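Putative Glycerophosphoryl diester phosphodiesterase (Silicibacter pomeroyi, PDB 3L12) is a putative member of the glycerophosphoryl diester phosphodiesterase family, a TIM-barrel protein that holds a magnesium ion in a carboxylate site. Local coordinates at residues A[24-29]-A[38-43]; A[31-36]-A[61-66]; A[47-52]-A[142-147]; A[132-137]-A[175-180]; A[181-186]-A[201-206]. All coordinates share one frame; numbering follows the deposited sequence.

Interaction 1. Residues A[24-29]-A[38-43]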
# COMPACT_ATOMS: atom_id res chain seq x y z
N ARG A 24 12.15 5.66 0.28
CA ARG A 24 11.42 6.51 1.24
C ARG A 24 10.26 5.74 1.85
O ARG A 24 9.30 6.30 2.23
CB ARG A 24 10.95 7.83 0.59
CG ARG A 24 12.07 8.49 -0.18
CD ARG A 24 11.66 9.79 -0.81
NE ARG A 24 12.79 10.24 -1.59
CZ ARG A 24 12.79 11.30 -2.43
NH1 ARG A 24 11.71 12.07 -2.60
NH2 ARG A 24 13.89 11.55 -3.14
N GLY A 25 10.42 4.43 1.96
CA GLY A 25 9.32 3.56 2.33
C GLY A 25 8.77 2.98 1.04
O GLY A 25 9.34 2.06 0.44
N ALA A 26 7.63 3.51 0.57
CA ALA A 26 7.00 3.06 -0.68
C ALA A 26 6.28 4.28 -1.26
O ALA A 26 5.08 4.37 -1.20
CB ALA A 26 6.03 1.97 -0.46
N ARG A 27 7.07 5.22 -1.77
CA ARG A 27 6.54 6.48 -2.26
C ARG A 27 5.44 6.32 -3.32
O ARG A 27 4.56 7.15 -3.46
CB ARG A 27 7.70 7.33 -2.78
CG ARG A 27 7.30 8.63 -3.51
CD ARG A 27 8.48 9.55 -3.80
NE ARG A 27 9.48 8.93 -4.70
CZ ARG A 27 10.39 9.56 -5.39
NH1 ARG A 27 10.50 10.89 -5.35
NH2 ARG A 27 11.18 8.88 -6.20
N GLY A 28 5.47 5.27 -4.13
CA GLY A 28 4.34 5.06 -5.06
C GLY A 28 3.00 4.69 -4.44
O GLY A 28 1.99 4.81 -5.12
N VAL A 29 2.98 4.24 -3.18
CA VAL A 29 1.82 3.74 -2.47
C VAL A 29 1.34 4.62 -1.26
O VAL A 29 0.16 4.81 -1.05
CB VAL A 29 2.05 2.26 -1.97
CG1 VAL A 29 0.73 1.67 -1.40
CG2 VAL A 29 2.67 1.40 -3.14
N PHE A 38 6.39 3.71 6.19
CA PHE A 38 7.39 2.70 6.55
C PHE A 38 6.75 1.44 7.08
O PHE A 38 7.15 0.35 6.72
CB PHE A 38 8.47 3.25 7.51
CG PHE A 38 9.35 4.31 6.91
CD1 PHE A 38 10.12 4.05 5.79
CD2 PHE A 38 9.38 5.61 7.44
CE1 PHE A 38 10.95 5.04 5.24
CE2 PHE A 38 10.17 6.59 6.87
CZ PHE A 38 10.97 6.30 5.78
N ALA A 39 5.71 1.59 7.89
CA ALA A 39 5.00 0.44 8.41
C ALA A 39 4.34 -0.33 7.30
O ALA A 39 4.33 -1.57 7.31
CB ALA A 39 3.97 0.86 9.44
N PHE A 40 3.73 0.38 6.34
CA PHE A 40 3.14 -0.28 5.20
C PHE A 40 4.22 -1.13 4.45
O PHE A 40 4.01 -2.31 4.11
CB PHE A 40 2.55 0.71 4.18
CG PHE A 40 2.44 0.09 2.80
CD1 PHE A 40 1.51 -0.92 2.60
CD2 PHE A 40 3.34 0.40 1.76
CE1 PHE A 40 1.40 -1.58 1.38
CE2 PHE A 40 3.24 -0.27 0.56
CZ PHE A 40 2.27 -1.25 0.37
N THR A 41 5.37 -0.51 4.23
CA THR A 41 6.47 -1.13 3.47
C THR A 41 6.88 -2.41 4.11
O THR A 41 7.05 -3.46 3.41
CB THR A 41 7.65 -0.14 3.30
OG1 THR A 41 7.15 1.02 2.60
CG2 THR A 41 8.79 -0.72 2.47
N LEU A 42 7.01 -2.39 5.43
CA LEU A 42 7.36 -3.61 6.15
C LEU A 42 6.26 -4.68 6.14
O LEU A 42 6.54 -5.90 6.08
CB LEU A 42 7.79 -3.30 7.57
CG LEU A 42 8.98 -2.35 7.65
CD1 LEU A 42 9.20 -1.98 9.11
CD2 LEU A 42 10.24 -2.98 7.10
N ALA A 43 5.02 -4.24 6.17
CA ALA A 43 3.87 -5.14 6.06
C ALA A 43 3.74 -5.74 4.66
O ALA A 43 3.15 -6.80 4.48
CB ALA A 43 2.56 -4.44 6.47

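Interaction 2. Residues A[31-36]-A[61-66]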
# COMPACT_ATOMS: atom_id res chain seq x y z
N PRO A 31 2.49 8.19 1.36
CA PRO A 31 3.32 9.40 1.49
C PRO A 31 4.74 9.05 1.89
O PRO A 31 4.96 8.30 2.86
CB PRO A 31 2.59 10.23 2.57
CG PRO A 31 1.63 9.35 3.11
CD PRO A 31 1.23 8.33 2.10
N GLU A 32 5.66 9.67 1.21
CA GLU A 32 7.05 9.32 1.40
C GLU A 32 7.60 9.73 2.75
O GLU A 32 7.17 10.69 3.34
CB GLU A 32 7.86 10.00 0.32
CG GLU A 32 7.94 11.56 0.45
CD GLU A 32 8.57 12.19 -0.74
OE1 GLU A 32 7.88 12.23 -1.80
OE2 GLU A 32 9.72 12.62 -0.64
N ASN A 33 8.61 9.01 3.21
CA ASN A 33 9.30 9.35 4.45
C ASN A 33 8.37 9.58 5.66
O ASN A 33 8.62 10.45 6.56
CB ASN A 33 10.26 10.52 4.18
CG ASN A 33 11.52 10.09 3.49
OD1 ASN A 33 12.02 8.99 3.74
ND2 ASN A 33 12.11 10.99 2.68
N THR A 34 7.29 8.78 5.71
CA THR A 34 6.37 8.83 6.83
C THR A 34 6.39 7.52 7.60
O THR A 34 6.60 6.44 7.04
CB THR A 34 4.92 9.12 6.41
OG1 THR A 34 4.44 8.08 5.56
CG2 THR A 34 4.89 10.52 5.64
N LEU A 35 6.21 7.60 8.89
CA LEU A 35 6.11 6.37 9.74
C LEU A 35 5.01 5.46 9.19
O LEU A 35 5.16 4.26 9.13
CB LEU A 35 5.85 6.72 11.17
CG LEU A 35 6.88 7.58 11.94
CD1 LEU A 35 6.40 7.76 13.48
CD2 LEU A 35 8.27 6.95 11.87
N GLU A 36 3.91 6.06 8.73
CA GLU A 36 2.83 5.29 8.13
C GLU A 36 3.27 4.50 6.89
O GLU A 36 2.94 3.31 6.73
CB GLU A 36 1.62 6.21 7.85
CG GLU A 36 1.03 6.93 9.11
CD GLU A 36 1.84 8.09 9.70
OE1 GLU A 36 2.92 8.46 9.22
OE2 GLU A 36 1.41 8.68 10.71
N PRO A 61 17.84 15.53 13.89
CA PRO A 61 17.81 14.79 12.62
C PRO A 61 16.37 14.38 12.31
O PRO A 61 15.71 13.71 13.14
CB PRO A 61 18.68 13.56 12.88
CG PRO A 61 19.38 13.84 14.16
CD PRO A 61 18.54 14.78 14.94
N VAL A 62 15.87 14.80 11.16
CA VAL A 62 14.48 14.51 10.74
C VAL A 62 14.51 13.80 9.40
O VAL A 62 15.48 13.90 8.62
CB VAL A 62 13.58 15.77 10.69
CG1 VAL A 62 13.43 16.36 12.11
CG2 VAL A 62 14.12 16.78 9.71
N VAL A 63 13.40 13.08 9.14
CA VAL A 63 13.29 12.26 7.96
C VAL A 63 12.48 12.98 6.87
O VAL A 63 11.25 13.01 6.92
CB VAL A 63 12.67 10.91 8.31
CG1 VAL A 63 12.68 9.99 7.08
CG2 VAL A 63 13.43 10.23 9.48
N THR A 64 13.21 13.58 5.92
CA THR A 64 12.62 14.32 4.79
C THR A 64 13.69 14.31 3.70
O THR A 64 14.88 14.31 4.01
CB THR A 64 12.10 15.71 5.18
OG1 THR A 64 11.43 16.27 4.05
CG2 THR A 64 13.18 16.61 5.61
N HIS A 65 13.26 14.36 2.44
CA HIS A 65 14.15 14.08 1.33
C HIS A 65 15.09 15.17 0.94
O HIS A 65 16.11 14.88 0.32
CB HIS A 65 13.35 13.65 0.07
CG HIS A 65 12.85 14.80 -0.77
ND1 HIS A 65 11.76 15.56 -0.43
CD2 HIS A 65 13.32 15.31 -1.93
CE1 HIS A 65 11.58 16.50 -1.34
NE2 HIS A 65 12.48 16.34 -2.28
N ASN A 66 14.74 16.42 1.25
CA ASN A 66 15.57 17.55 0.91
C ASN A 66 15.75 18.60 2.02
O ASN A 66 15.03 18.65 3.00
CB ASN A 66 14.97 18.22 -0.32
CG ASN A 66 15.94 19.12 -1.01
OD1 ASN A 66 17.18 18.90 -0.96
ND2 ASN A 66 15.42 20.19 -1.62
O HOH W 1 10.55 13.45 1.92
O HOH W 2 8.74 13.23 6.00

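Interaction 3. Residues A[47-52]-A[142-147]. With MG (magnesium ion), chain C.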
# COMPACT_ATOMS: atom_id res chain seq x y z
N ARG A 47 12.23 -5.93 3.24
CA ARG A 47 13.19 -6.14 4.31
C ARG A 47 14.29 -5.06 4.41
O ARG A 47 15.20 -5.17 5.25
CB ARG A 47 13.84 -7.49 4.11
CG ARG A 47 12.88 -8.68 4.08
CD ARG A 47 12.31 -8.97 5.44
NE ARG A 47 13.38 -8.95 6.46
CZ ARG A 47 13.47 -8.13 7.53
NH1 ARG A 47 12.49 -7.30 7.88
NH2 ARG A 47 14.55 -8.20 8.31
N ALA A 48 14.24 -4.07 3.56
CA ALA A 48 15.21 -2.99 3.55
C ALA A 48 14.54 -1.70 3.12
O ALA A 48 13.69 -1.69 2.24
CB ALA A 48 16.31 -3.33 2.62
N LEU A 49 14.93 -0.61 3.77
CA LEU A 49 14.34 0.68 3.57
C LEU A 49 15.41 1.68 3.27
O LEU A 49 16.47 1.65 3.88
CB LEU A 49 13.66 1.17 4.86
CG LEU A 49 12.56 0.33 5.51
CD1 LEU A 49 12.08 0.94 6.79
CD2 LEU A 49 11.38 0.16 4.51
N GLU A 50 15.11 2.62 2.38
CA GLU A 50 15.93 3.77 2.19
C GLU A 50 15.14 5.00 2.64
O GLU A 50 13.92 5.10 2.41
CB GLU A 50 16.33 3.90 0.77
CG GLU A 50 17.31 5.03 0.44
CD GLU A 50 16.71 6.40 0.16
OE1 GLU A 50 15.50 6.56 0.14
OE2 GLU A 50 17.50 7.39 -0.08
N PHE A 51 15.82 5.94 3.26
CA PHE A 51 15.19 7.16 3.69
C PHE A 51 16.28 8.23 3.86
O PHE A 51 17.47 7.90 3.83
CB PHE A 51 14.43 6.92 4.98
CG PHE A 51 15.29 6.39 6.07
CD1 PHE A 51 15.50 5.05 6.21
CD2 PHE A 51 15.93 7.26 6.98
CE1 PHE A 51 16.29 4.54 7.25
CE2 PHE A 51 16.73 6.77 8.01
CZ PHE A 51 16.89 5.38 8.14
N ASP A 52 15.85 9.46 4.07
CA ASP A 52 16.76 10.61 4.04
C ASP A 52 16.73 11.31 5.36
O ASP A 52 15.63 11.38 5.99
CB ASP A 52 16.34 11.57 2.95
CG ASP A 52 16.05 10.85 1.65
OD1 ASP A 52 17.05 10.47 0.95
OD2 ASP A 52 14.84 10.67 1.33
N GLN A 142 13.00 -9.07 12.98
CA GLN A 142 12.46 -8.70 11.67
C GLN A 142 12.72 -7.20 11.35
O GLN A 142 12.11 -6.67 10.40
CB GLN A 142 10.96 -9.02 11.62
CG GLN A 142 10.65 -10.47 12.06
CD GLN A 142 11.49 -11.48 11.30
OE1 GLN A 142 11.60 -11.40 10.07
NE2 GLN A 142 12.08 -12.46 12.03
N ALA A 143 13.57 -6.52 12.13
CA ALA A 143 13.91 -5.11 11.81
C ALA A 143 14.54 -5.06 10.44
O ALA A 143 15.33 -5.92 10.08
CB ALA A 143 14.85 -4.50 12.84
N PRO A 144 14.19 -4.06 9.63
CA PRO A 144 14.79 -3.97 8.31
C PRO A 144 16.22 -3.47 8.27
O PRO A 144 16.70 -2.85 9.24
CB PRO A 144 13.92 -2.93 7.62
CG PRO A 144 13.40 -2.12 8.71
CD PRO A 144 13.22 -2.98 9.90
N TYR A 145 16.87 -3.70 7.15
CA TYR A 145 18.16 -3.11 6.88
C TYR A 145 17.83 -1.67 6.49
O TYR A 145 16.80 -1.40 5.85
CB TYR A 145 18.88 -3.89 5.76
CG TYR A 145 19.28 -5.23 6.29
CD1 TYR A 145 18.39 -6.30 6.32
CD2 TYR A 145 20.51 -5.39 6.85
CE1 TYR A 145 18.77 -7.51 6.92
CE2 TYR A 145 20.89 -6.60 7.40
CZ TYR A 145 20.02 -7.64 7.43
OH TYR A 145 20.45 -8.81 8.01
N LEU A 146 18.71 -0.75 6.86
CA LEU A 146 18.49 0.68 6.63
C LEU A 146 19.61 1.31 5.78
O LEU A 146 20.79 1.25 6.13
CB LEU A 146 18.45 1.39 7.98
CG LEU A 146 17.50 0.87 9.05
CD1 LEU A 146 17.68 1.71 10.31
CD2 LEU A 146 16.07 0.90 8.64
N LEU A 147 19.22 1.91 4.68
CA LEU A 147 20.09 2.66 3.82
C LEU A 147 19.74 4.12 4.18
O LEU A 147 18.77 4.70 3.70
CB LEU A 147 19.75 2.30 2.38
CG LEU A 147 20.71 2.56 1.28
CD1 LEU A 147 22.13 1.88 1.54
CD2 LEU A 147 20.12 2.08 -0.02
MG MG C . 17.22 9.35 -0.79
O HOH W 3 15.17 9.05 -0.69
O HOH W 4 16.87 11.11 -1.94

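Interaction 4. Residues A[132-137]-A[175-180]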
# COMPACT_ATOMS: atom_id res chain seq x y z
N LEU A 132 11.64 6.99 13.70
CA LEU A 132 11.74 5.93 12.73
C LEU A 132 12.57 4.78 13.29
O LEU A 132 12.23 3.61 13.11
CB LEU A 132 12.32 6.46 11.43
CG LEU A 132 12.62 5.37 10.42
CD1 LEU A 132 11.33 4.55 9.99
CD2 LEU A 132 13.29 5.99 9.23
N LEU A 133 13.66 5.08 13.99
CA LEU A 133 14.50 3.99 14.50
C LEU A 133 13.77 3.22 15.60
O LEU A 133 13.93 2.01 15.67
CB LEU A 133 15.85 4.50 14.97
CG LEU A 133 16.70 5.14 13.86
CD1 LEU A 133 17.98 5.68 14.49
CD2 LEU A 133 17.06 4.23 12.60
N ASP A 134 13.00 3.90 16.43
CA ASP A 134 12.16 3.25 17.46
C ASP A 134 11.16 2.26 16.80
O ASP A 134 11.00 1.07 17.22
CB ASP A 134 11.43 4.32 18.26
CG ASP A 134 10.83 3.80 19.57
OD1 ASP A 134 11.24 2.74 20.08
OD2 ASP A 134 9.99 4.50 20.12
N LEU A 135 10.49 2.74 15.76
CA LEU A 135 9.57 1.92 15.00
C LEU A 135 10.29 0.68 14.45
O LEU A 135 9.81 -0.44 14.62
CB LEU A 135 8.97 2.71 13.84
CG LEU A 135 8.09 1.97 12.83
CD1 LEU A 135 6.83 1.51 13.54
CD2 LEU A 135 7.72 2.85 11.64
N CYS A 136 11.43 0.87 13.82
CA CYS A 136 12.17 -0.25 13.20
C CYS A 136 12.66 -1.25 14.25
O CYS A 136 12.51 -2.46 14.07
CB CYS A 136 13.35 0.23 12.35
SG CYS A 136 12.92 1.08 10.87
N ALA A 137 13.21 -0.75 15.34
CA ALA A 137 13.75 -1.60 16.41
C ALA A 137 12.66 -2.48 17.03
O ALA A 137 12.94 -3.62 17.45
CB ALA A 137 14.46 -0.77 17.47
N ARG A 175 22.77 4.73 17.67
CA ARG A 175 23.25 4.06 18.87
C ARG A 175 22.18 3.93 19.96
O ARG A 175 22.05 2.85 20.57
CB ARG A 175 24.52 4.76 19.37
CG ARG A 175 25.64 4.56 18.37
CD ARG A 175 26.99 4.88 18.88
NE ARG A 175 27.96 4.53 17.83
CZ ARG A 175 28.79 5.36 17.20
NH1 ARG A 175 28.91 6.65 17.54
NH2 ARG A 175 29.61 4.85 16.29
N ARG A 176 21.40 4.99 20.18
CA ARG A 176 20.32 4.99 21.19
C ARG A 176 19.35 3.82 20.98
O ARG A 176 18.90 3.19 21.96
CB ARG A 176 19.56 6.34 21.16
CG ARG A 176 18.41 6.48 22.19
CD ARG A 176 17.70 7.84 22.12
N TYR A 177 19.03 3.53 19.72
CA TYR A 177 18.11 2.46 19.36
C TYR A 177 18.79 1.13 18.95
O TYR A 177 18.15 0.23 18.40
CB TYR A 177 17.12 2.97 18.27
CG TYR A 177 16.26 4.04 18.82
CD1 TYR A 177 15.19 3.73 19.64
CD2 TYR A 177 16.57 5.38 18.62
CE1 TYR A 177 14.44 4.71 20.23
CE2 TYR A 177 15.81 6.39 19.20
CZ TYR A 177 14.74 6.03 20.00
OH TYR A 177 13.96 6.97 20.60
N ARG A 178 20.10 1.03 19.17
CA ARG A 178 20.85 -0.19 18.91
C ARG A 178 20.65 -0.68 17.47
O ARG A 178 20.47 -1.90 17.22
CB ARG A 178 20.47 -1.30 19.90
CG ARG A 178 20.71 -0.96 21.34
CD ARG A 178 20.45 -2.20 22.21
NE ARG A 178 20.88 -2.04 23.60
CZ ARG A 178 21.98 -2.57 24.17
NH1 ARG A 178 22.84 -3.33 23.50
NH2 ARG A 178 22.22 -2.33 25.46
N MSE A 179 20.62 0.28 16.53
CA MSE A 179 20.42 -0.06 15.16
C MSE A 179 21.71 -0.20 14.36
O MSE A 179 21.67 -0.33 13.12
CB MSE A 179 19.43 0.95 14.52
CG MSE A 179 17.99 0.70 14.87
SE MSE A 179 17.26 -0.96 14.23
CE MSE A 179 17.56 -2.21 15.71
N GLU A 180 22.86 -0.23 15.03
CA GLU A 180 24.12 -0.43 14.31
C GLU A 180 24.10 -1.68 13.41
O GLU A 180 24.57 -1.62 12.30
CB GLU A 180 25.34 -0.48 15.23
CG GLU A 180 25.52 0.75 16.11
CD GLU A 180 24.89 0.59 17.48
OE1 GLU A 180 23.84 -0.07 17.63
OE2 GLU A 180 25.51 1.09 18.44

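Interaction 5. Residues A[181-186]-A[201-206]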
# COMPACT_ATOMS: atom_id res chain seq x y z
N PRO A 181 23.54 -2.82 13.88
CA PRO A 181 23.59 -4.02 13.02
C PRO A 181 22.80 -3.99 11.74
O PRO A 181 22.92 -4.92 10.89
CB PRO A 181 23.01 -5.13 13.92
CG PRO A 181 23.22 -4.65 15.30
CD PRO A 181 23.01 -3.15 15.21
N ARG A 182 21.96 -2.97 11.59
CA ARG A 182 21.14 -2.81 10.39
C ARG A 182 21.41 -1.56 9.58
O ARG A 182 20.84 -1.41 8.49
CB ARG A 182 19.68 -2.74 10.83
CG ARG A 182 19.09 -4.04 11.38
CD ARG A 182 18.95 -5.04 10.27
NE ARG A 182 18.16 -6.16 10.74
CZ ARG A 182 18.67 -7.21 11.35
NH1 ARG A 182 19.97 -7.29 11.56
NH2 ARG A 182 17.88 -8.19 11.76
N THR A 183 22.30 -0.69 10.03
CA THR A 183 22.47 0.61 9.39
C THR A 183 23.69 0.76 8.48
O THR A 183 24.80 0.41 8.82
CB THR A 183 22.57 1.70 10.48
OG1 THR A 183 21.39 1.65 11.30
CG2 THR A 183 22.74 3.09 9.85
N VAL A 184 23.40 1.35 7.32
CA VAL A 184 24.39 1.68 6.33
C VAL A 184 24.35 3.18 6.10
O VAL A 184 23.29 3.74 5.85
CB VAL A 184 24.11 0.96 4.99
CG1 VAL A 184 25.17 1.33 3.94
CG2 VAL A 184 24.06 -0.53 5.21
N MSE A 185 25.51 3.83 6.19
CA MSE A 185 25.62 5.26 5.99
C MSE A 185 25.80 5.53 4.49
O MSE A 185 26.73 5.05 3.89
CB MSE A 185 26.75 5.78 6.86
CG MSE A 185 26.55 5.48 8.35
SE MSE A 185 25.15 6.44 9.23
CE MSE A 185 26.15 7.96 9.78
N HIS A 186 24.89 6.32 3.92
CA HIS A 186 24.68 6.44 2.47
C HIS A 186 24.60 7.90 2.06
O HIS A 186 23.91 8.66 2.73
CB HIS A 186 23.37 5.65 2.24
CG HIS A 186 22.79 5.63 0.86
ND1 HIS A 186 23.32 4.89 -0.18
CD2 HIS A 186 21.61 6.13 0.41
CE1 HIS A 186 22.52 5.00 -1.23
NE2 HIS A 186 21.48 5.74 -0.90
N PRO A 201 33.48 3.53 12.27
CA PRO A 201 34.08 2.60 11.33
C PRO A 201 33.36 1.26 11.27
O PRO A 201 33.59 0.48 10.34
CB PRO A 201 35.50 2.42 11.87
CG PRO A 201 35.43 2.83 13.27
CD PRO A 201 34.45 3.93 13.31
N ASP A 202 32.51 1.01 12.26
CA ASP A 202 31.71 -0.20 12.33
C ASP A 202 30.54 -0.20 11.36
O ASP A 202 30.02 -1.26 11.08
CB ASP A 202 31.21 -0.44 13.76
CG ASP A 202 30.53 0.78 14.41
OD1 ASP A 202 31.14 1.90 14.49
OD2 ASP A 202 29.38 0.58 14.89
N LEU A 203 30.15 0.97 10.82
CA LEU A 203 29.02 1.08 9.90
C LEU A 203 29.55 1.21 8.49
O LEU A 203 30.42 2.08 8.22
CB LEU A 203 28.12 2.26 10.27
CG LEU A 203 27.60 2.35 11.70
CD1 LEU A 203 26.66 3.56 11.81
CD2 LEU A 203 26.89 1.08 12.12
N PRO A 204 29.08 0.36 7.57
CA PRO A 204 29.57 0.49 6.23
C PRO A 204 29.06 1.78 5.57
O PRO A 204 28.05 2.35 6.01
CB PRO A 204 29.09 -0.79 5.53
CG PRO A 204 27.87 -1.19 6.26
CD PRO A 204 28.08 -0.71 7.69
N THR A 205 29.78 2.21 4.53
CA THR A 205 29.49 3.43 3.80
C THR A 205 29.07 3.05 2.37
O THR A 205 29.66 2.14 1.75
CB THR A 205 30.70 4.41 3.80
OG1 THR A 205 31.87 3.73 3.34
CG2 THR A 205 30.98 4.96 5.22
N SER A 206 28.10 3.80 1.87
CA SER A 206 27.49 3.59 0.55
C SER A 206 27.49 4.89 -0.25
O SER A 206 26.98 5.90 0.20
CB SER A 206 26.06 3.11 0.79
OG SER A 206 25.34 3.02 -0.40

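Interaction 1. Residues A[24-29]-A[38-43]
The backbones of 24-29 and 38-43 come nearest at G25 and F38, whose CA atoms lie 4.7 Å apart. This is a beta-alpha connection of the TIM barrel: residues 24-29 belong to the loop that leaves strand 19-23 and leads to helix 35-43, which carries 38-43. R24 and G25 both have positive phi. For G25 (phi 98°, psi -103°) this is a conformation accessible chiefly to a residue without CB; a CB here would point at the helix, tight against F38 CD1, and its absence lets the backbone come close to F38 and T41. Further on, V29 N bonds to A26 O and curls the loop back. The F38 ring reaches the loop backbone, its CE1 3.4 Å from G25 N. One turn along, T41 turns its OG1 back beside its own N, where the hydroxyl bonds to G37 O of the helix while resting 3.0 Å from G25 C. Neither G25 O nor A26 N lies at a good angle to bond with it, so this part is held by packing. F40 meets the loop in two ways: A26 CB lies at the ring edge, in plane, 3.7 Å from CE2, whereas V29 crosses the ring at about a right angle. F40 also meets F40 of the second subunit, at the dimer interface. V29 CG1 sits over the F40 face in a CH-pi contact, 4.1 Å from the ring centroid and 28° off its normal.

Interaction 2. Residues A[31-36]-A[61-66]
The N33 amide lies with OD1 against V63 CG1 (3.5 Å) and turns its ND2 to the backbone between T64 and H65, close to the magnesium site of the TIM barrel. The H65 ring is modelled in two conformations, so its contacts with E32 and N66 are less certain. In one of them the E32 carboxylate and the imidazole meet at a slant, their planes 61° apart and E32 OE2 3.6 Å from H65 ND1, while N66 CB packs over one ring face toward its rim. Residues 31-36 lead into helix 35-43; 61-66 leave strand 61-63, which pairs antiparallel with strand 48-55. Direct polar bonds between the segments are replaced by water. One molecule donates to E32 OE2 (2.8 Å) and accepts from N33 ND2 (3.0 Å) and from H65 N (2.9 Å), tying both side chains to the opposite backbone. A second donates to N33 O and to V63 O, joining the two main chains. N33 ND2 also bonds to D52, a magnesium ligand, and so probably helps to position it. E32 is shared further, with a salt bridge to R24 and a hydrogen bond to Y111, which together fix its carboxylate. Just before the helix, T34 is the N-cap: its OG1 caps G37 N and donates to P31 O at 2.8 Å, approaching 32° out of the carbonyl plane.

Interaction 3. Residues A[47-52]-A[142-147]
E50 packs on L147 across two parallel neighbouring strands of the TIM barrel, 48-55 and 145-150. Its CB lies 3.9 Å from L147 O, and CG comes closer to that same oxygen while touching L147 CD2 at 4.1 Å. With CG anti to the backbone N (chi1 -175°) and a bend at chi2, the carboxylate is carried to the magnesium ion. OE2 binds the metal at 2.1 Å, whereas OE1 accepts a hydrogen bond from a metal-bound water at 2.6 Å. That water donates also to D52 OD2, and D52 OD1 is itself a ligand; E149 is the third protein residue of the site. The two carboxylates thus hold both the ion and one of its waters. A regular backbone ladder fixes the strands: L147 N donates to L49 O, and L147 O takes F51 N, which pins L147 O beside E50 CG. The face bearing L49, L146 and F51 packs instead on helices 35-43 and 129-137. Away from the metal, R47 bends at chi2 and chi3 to grip the loop before strand 145-150. Its NH2 donates to A143 O at 3.0 Å and its NH1 to Q142 O, both nitrogens standing well above the planes of the carbonyls.

Interaction 4. Residues A[132-137]-A[175-180]
Y177 makes the closer half of this contact, laying its ring along the helix at L133 and D134. L133 CB lies 3.8 Å from Y177 CD2, obliquely to the ring, while D134 CB approaches Y177 CE1 to 3.6 Å. The backbone N of D134 stands over one ring face, offset toward the rim, and R176 CG lies over the opposite face, also toward the rim, so the ring sits between the helix and its own chain. Y177 CG, anti to the carbonyl carbon (chi1 -65°), sends the ring toward helix 129-137. In the TIM barrel this helix and helix 160-176 flank strand 145-150, which lies between them in the sequence, and the contact joins one helix to the exit of the other. That exit is a Schellman motif with R178 as C-prime residue (phi 53°), its N bonded to R175 O at 3.0 Å. The turn brings M179, present as selenomethionine, toward helix 129-137. Here two approaches are looser: M179 CG stays 4.3 Å from L133 CD2 and SE 4.5 Å from C136 CB. Only its methyl CE, folded round by bends at chi2 and chi3, comes near, 3.8 Å from A137 CB. On the inner side L133 and C136 also rest on L146 of strand 145-150. On the outer side D134 is exposed, and its carboxylate runs beside the Y177 ring with the two planes 34° apart.

Interaction 5. Residues A[181-186]-A[201-206]
H186 and S206 are joined side chain to side chain: ND1 and OG lie 2.8 Å apart in a hydrogen bond that either could donate, with OG near the plane of the ring at its edge. The two residues point to the same face of neighbouring strands, and H186 CG and S206 OG are each anti to the backbone N of their residue (chi1 176° and 173°), setting them side by side. V184 fills the next position on that face, its CG1 3.7 Å from S206 CB, while its CG2 meets P204 CG at 4.0 Å, the two side chains crossing at about a right angle. On the other face M185 CG touches L203 CD1 at 4.0 Å. The backbone sets this register: M185 N donates to P204 O (2.9 Å) and M185 O accepts from S206 N (2.7 Å). Pairing goes no further back, because P204 has no N-H to offer; T183 O is buried against P204 CD without a polar partner. H186 NE2 holds an unidentified ligand by a hydrogen bond, so S206, in the second shell, probably fixes this imidazole's rotation. T205 OG1 bonds to R197 of the intervening helix. The two strands and helix 190-199 form a beta-alpha-beta unit of the TIM barrel; strand 183-187 continues the sheet to strand 145-150, strand 205-209 to strand 248-251, and helix 160-176 packs over M185 and L203.

How the interactions relate
All five contacts lie within one TIM barrel. Interactions 1 and 2 alternate along the chain, share helix 35-43 and lie about 11 Å apart, centre to centre. Interactions 2 and 3, and 3 and 4, alternate likewise, while interaction 5 follows in series. Interaction 3, its centre about 10 Å from that of interaction 1, joins strands 48-55 and 145-150; the sheet runs on through strand 183-187 to interaction 5, centred about 12 Å away. Interaction 4 lies in the outer helix layer, L132 packing on F38 and F51. At the magnesium site N33 hydrogen-bonds D52, R24 bridges to E32 with a weak, long ion pair to D52, and H186 approaches from interaction 5: distant segments converge on one site.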